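Possible transcriptional regulator, ArsR family protein (Rhodococcus sp. RHA1, PDB 3F6V) probably binds DNA as a winged-helix transcriptional regulator of the ArsR family, a class to which arsenical-resistance repressors belong. Local coordinates at residues A[59-64]-A[91-95]; A[98-102]-A[113-119]. All coordinates share one frame; numbering follows the deposited sequence.

Interaction 1 of 2, residues A[59-64]-A[91-95]; sequences TRRRLV and HLRVL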
# COMPACT_ATOMS: atom_id res chain seq x y z
N THR A 59 -2.98 3.12 -9.76
CA THR A 59 -2.54 2.84 -11.15
C THR A 59 -1.40 1.82 -11.13
O THR A 59 -1.40 0.89 -11.96
CB THR A 59 -2.11 4.12 -11.84
OG1 THR A 59 -3.26 4.97 -11.93
CG2 THR A 59 -1.59 3.81 -13.25
N ARG A 60 -0.43 1.99 -10.22
CA ARG A 60 0.61 1.00 -10.11
C ARG A 60 0.07 -0.40 -9.76
O ARG A 60 0.59 -1.39 -10.26
CB ARG A 60 1.70 1.47 -9.15
CG ARG A 60 2.38 2.67 -9.70
CD ARG A 60 3.66 3.05 -8.97
NE ARG A 60 3.52 3.84 -7.76
CZ ARG A 60 3.66 5.17 -7.69
NH1 ARG A 60 3.81 5.91 -8.78
NH2 ARG A 60 3.57 5.76 -6.51
N ARG A 61 -0.95 -0.51 -8.88
CA ARG A 61 -1.53 -1.83 -8.60
C ARG A 61 -2.03 -2.48 -9.86
O ARG A 61 -1.80 -3.69 -10.08
CB ARG A 61 -2.70 -1.78 -7.61
CG ARG A 61 -2.25 -1.31 -6.24
CD ARG A 61 -3.25 -1.63 -5.15
NE ARG A 61 -4.61 -1.24 -5.36
CZ ARG A 61 -5.25 -0.25 -4.70
NH1 ARG A 61 -4.61 0.61 -3.92
NH2 ARG A 61 -6.54 -0.12 -4.84
N ARG A 62 -2.74 -1.68 -10.67
CA ARG A 62 -3.32 -2.24 -11.90
C ARG A 62 -2.21 -2.60 -12.89
O ARG A 62 -2.30 -3.63 -13.55
CB ARG A 62 -4.29 -1.25 -12.53
CG ARG A 62 -5.00 -1.79 -13.76
CD ARG A 62 -5.88 -2.98 -13.44
NE ARG A 62 -6.50 -3.54 -14.65
CZ ARG A 62 -6.63 -4.85 -14.87
NH1 ARG A 62 -6.18 -5.75 -13.98
NH2 ARG A 62 -7.21 -5.25 -16.00
N LEU A 63 -1.15 -1.79 -12.96
CA LEU A 63 -0.05 -2.12 -13.88
C LEU A 63 0.59 -3.45 -13.47
O LEU A 63 0.90 -4.30 -14.31
CB LEU A 63 1.01 -1.04 -13.89
CG LEU A 63 0.66 0.23 -14.65
CD1 LEU A 63 1.58 1.38 -14.31
CD2 LEU A 63 0.72 -0.04 -16.17
N VAL A 64 0.77 -3.66 -12.16
CA VAL A 64 1.32 -4.92 -11.68
C VAL A 64 0.40 -6.09 -12.07
O VAL A 64 0.89 -7.13 -12.53
CB VAL A 64 1.59 -4.82 -10.13
CG1 VAL A 64 1.75 -6.19 -9.51
CG2 VAL A 64 2.84 -3.95 -9.88
N HIS A 91 5.05 5.97 -14.00
CA HIS A 91 4.66 4.94 -12.98
C HIS A 91 5.56 3.72 -13.14
O HIS A 91 6.02 3.15 -12.14
CB HIS A 91 3.23 4.50 -13.14
CG HIS A 91 2.25 5.47 -12.61
ND1 HIS A 91 2.18 5.80 -11.27
CD2 HIS A 91 1.26 6.17 -13.22
CE1 HIS A 91 1.20 6.66 -11.08
NE2 HIS A 91 0.62 6.90 -12.25
N LEU A 92 5.82 3.29 -14.40
CA LEU A 92 6.71 2.13 -14.61
C LEU A 92 8.14 2.39 -14.15
O LEU A 92 8.80 1.46 -13.65
CB LEU A 92 6.67 1.65 -16.07
CG LEU A 92 5.31 0.99 -16.39
CD1 LEU A 92 5.10 0.96 -17.93
CD2 LEU A 92 5.16 -0.42 -15.83
N ARG A 93 8.63 3.63 -14.30
CA ARG A 93 9.96 4.01 -13.79
C ARG A 93 10.02 3.92 -12.26
O ARG A 93 11.02 3.47 -11.68
CB ARG A 93 10.31 5.43 -14.23
CG ARG A 93 11.71 5.88 -13.85
CD ARG A 93 11.99 7.33 -14.27
NE ARG A 93 13.13 7.91 -13.55
CZ ARG A 93 14.39 7.84 -13.99
NH1 ARG A 93 14.66 7.24 -15.14
NH2 ARG A 93 15.37 8.38 -13.28
N VAL A 94 8.94 4.37 -11.61
CA VAL A 94 8.87 4.29 -10.14
C VAL A 94 8.87 2.81 -9.71
O VAL A 94 9.61 2.41 -8.76
CB VAL A 94 7.67 5.06 -9.60
CG1 VAL A 94 7.58 4.92 -8.09
CG2 VAL A 94 7.82 6.57 -9.87
N LEU A 95 8.07 1.98 -10.38
CA LEU A 95 8.01 0.57 -10.03
C LEU A 95 9.40 -0.08 -10.29
O LEU A 95 9.82 -1.00 -9.58
CB LEU A 95 6.99 -0.12 -10.91
CG LEU A 95 5.56 0.17 -10.44
CD1 LEU A 95 4.58 -0.29 -11.55
CD2 LEU A 95 5.24 -0.61 -9.18
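R60 and H91 meet where the backbones of 59-64 and 91-95 lie nearest, their side chains crossing at about a right angle with the guanidinium and imidazole planes 57° apart. NH1 of R60 reaches the ring near its plane and gives ND1 a weak, strongly bent hydrogen bond of 3.0 Å, with an angle of 123° at the hydrogen. A bend at chi3 (-83°) turns the guanidinium out of the line of its methylenes, so that NH1 meets H91 while V94 CG1 lies over the centre of one guanidinium face, 3.9 Å from CZ. The firmer polar anchor of R60 is elsewhere, from NE to the carbonyl of V54. Lower on the same chain, R60 CD rests against L95 CG at 3.8 Å. T59 comes over a face of the H91 ring, its CG2 making a CH-pi contact 4.1 Å from the ring centroid. In the winged helix-turn-helix fold of the ArsR family, helix 85-97 is the one expected to read DNA, and this contact seats it on helix 58-66, the two segments crossing steeply. Farther along helix 58-66, L63 CD1 packs on H91 CB at 3.7 Å and on L92 CD2 at 4.3 Å. V64 CG2 meets L95 CD2 at 4.2 Å, and L77 of helix 74-78 touches both L63 and L92.

Interaction 2 of 2, residues A[98-102]-A[113-119]; sequences AGLVT and RLDPQGL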
# COMPACT_ATOMS: atom_id res chain seq x y z
N ALA A 98 11.75 0.76 -7.48
CA ALA A 98 11.37 -0.07 -6.33
C ALA A 98 11.69 -1.54 -6.47
O ALA A 98 11.43 -2.31 -5.57
CB ALA A 98 9.92 0.15 -5.98
N GLY A 99 12.25 -1.97 -7.61
CA GLY A 99 12.58 -3.35 -7.83
C GLY A 99 11.42 -4.27 -8.13
O GLY A 99 11.58 -5.51 -8.07
N LEU A 100 10.28 -3.71 -8.53
CA LEU A 100 9.08 -4.50 -8.77
C LEU A 100 8.90 -4.90 -10.24
O LEU A 100 8.24 -5.89 -10.52
CB LEU A 100 7.84 -3.72 -8.28
CG LEU A 100 7.77 -3.56 -6.75
CD1 LEU A 100 6.77 -2.49 -6.34
CD2 LEU A 100 7.31 -4.94 -6.17
N VAL A 101 9.46 -4.09 -11.13
CA VAL A 101 9.42 -4.39 -12.58
C VAL A 101 10.81 -4.19 -13.14
O VAL A 101 11.66 -3.54 -12.51
CB VAL A 101 8.38 -3.55 -13.35
CG1 VAL A 101 6.98 -3.74 -12.75
CG2 VAL A 101 8.73 -2.13 -13.37
N THR A 102 11.02 -4.70 -14.36
CA THR A 102 12.34 -4.68 -15.00
C THR A 102 12.11 -4.29 -16.46
O THR A 102 11.22 -4.86 -17.09
CB THR A 102 12.94 -6.13 -14.92
OG1 THR A 102 12.91 -6.58 -13.54
CG2 THR A 102 14.34 -6.16 -15.44
N ARG A 113 8.45 -6.12 -17.34
CA ARG A 113 8.02 -7.41 -16.80
C ARG A 113 8.15 -7.36 -15.26
O ARG A 113 8.96 -6.61 -14.72
CB ARG A 113 8.89 -8.54 -17.37
CG ARG A 113 10.35 -8.51 -16.92
CD ARG A 113 11.13 -9.52 -17.79
NE ARG A 113 12.51 -9.70 -17.34
CZ ARG A 113 13.53 -8.91 -17.65
NH1 ARG A 113 13.36 -7.86 -18.48
NH2 ARG A 113 14.75 -9.19 -17.19
N LEU A 114 7.35 -8.19 -14.60
CA LEU A 114 7.43 -8.27 -13.14
C LEU A 114 8.71 -8.90 -12.69
O LEU A 114 9.22 -9.84 -13.33
CB LEU A 114 6.23 -9.08 -12.58
CG LEU A 114 4.90 -8.33 -12.70
CD1 LEU A 114 3.72 -9.22 -12.50
CD2 LEU A 114 4.86 -7.15 -11.76
N ASP A 115 9.25 -8.40 -11.56
CA ASP A 115 10.44 -8.99 -10.96
C ASP A 115 10.03 -9.76 -9.69
O ASP A 115 9.66 -9.12 -8.67
CB ASP A 115 11.43 -7.88 -10.59
CG ASP A 115 12.75 -8.41 -10.14
OD1 ASP A 115 12.83 -9.63 -9.78
OD2 ASP A 115 13.73 -7.61 -10.20
N PRO A 116 10.11 -11.11 -9.68
CA PRO A 116 9.79 -11.88 -8.46
C PRO A 116 10.54 -11.42 -7.22
O PRO A 116 10.00 -11.54 -6.12
CB PRO A 116 10.22 -13.30 -8.83
CG PRO A 116 9.99 -13.34 -10.32
CD PRO A 116 10.42 -12.00 -10.84
N GLN A 117 11.77 -10.92 -7.36
CA GLN A 117 12.54 -10.52 -6.17
C GLN A 117 11.78 -9.40 -5.45
O GLN A 117 11.66 -9.37 -4.23
CB GLN A 117 13.90 -9.99 -6.60
CG GLN A 117 14.78 -11.04 -7.30
CD GLN A 117 14.88 -12.31 -6.48
OE1 GLN A 117 14.37 -13.35 -6.84
NE2 GLN A 117 15.60 -12.23 -5.37
N GLY A 118 11.30 -8.43 -6.22
CA GLY A 118 10.60 -7.30 -5.65
C GLY A 118 9.25 -7.72 -5.13
O GLY A 118 8.79 -7.25 -4.08
N LEU A 119 8.57 -8.57 -5.88
CA LEU A 119 7.25 -9.05 -5.41
C LEU A 119 7.39 -9.79 -4.07
O LEU A 119 6.48 -9.69 -3.24
CB LEU A 119 6.59 -9.97 -6.43
CG LEU A 119 6.14 -9.21 -7.69
CD1 LEU A 119 5.64 -10.24 -8.71
CD2 LEU A 119 5.03 -8.18 -7.41
O HOH W 1 11.04 -6.56 -19.62
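T102 and R113 pair as an antiparallel hydrogen-bonded couple at the base of the hairpin formed by strands 101-106 and 109-114, and their side chains lie on the same face of the sheet. T102 N donates to R113 O at 2.8 Å, nearly in line with the carbonyl, and R113 N returns a bond to T102 O. The R113 side chain can be followed outward. CB sets off with chi1 at 67°, placing CG between the backbone N and the carbonyl carbon, where it packs beside CB and O of T102. From CG to NE the chain is extended and crosses T102 at a slant, bringing CZ to 3.6 Å from T102 CG2, which lies over one guanidinium face, offset toward the rim. NH2 also touches this methyl, while NH1 donates to a water at the guanidinium edge, and the same water lies within hydrogen-bonding distance of T102 O. The hydroxyl branch of T102 turns to D115, OG1 lying 3.5 Å from D115 CB. Next along the strands, V101 and L114 form a non-hydrogen-bonded pair. D115 N then binds L100 O at 2.9 Å, almost straight at the hydrogen but from above the carbonyl plane. D115 is the N-cap of helix 116-129, its OD1 accepting from Q117 N. G118 lets that helix come close, with its CA 3.2 Å from G99 O in a CA-H...O contact. G99, at positive phi, closes helix 85-97 in a Schellman motif. L100 CD2 faces L119 CD2, and the L100 side chain also touches A55 of helix 51-55 and L95 of helix 85-97, while L137 of the second subunit packs on L114 and L119.

In the fold
Both segments of interaction 1 precede those of interaction 2 in sequence, and the centres of the two contacts lie 11 Å apart, joined through helix 85-97. L95, which packs against 59-64 in interaction 1, also carries the O that L100 N approaches at 2.9 Å, a probable hydrogen bond. V101 CG2 of interaction 2 lies 3.6 Å from both L92 O and L95 CB, and L114 CD1 lies 3.5 Å from V64 O, so the base of the wing rests on both helices. A magnesium ion is bound about 4 Å from the R113 side chain, but about 13 Å from that of V64. Both contacts border the second subunit: L134 there packs on V64, L137 on L114.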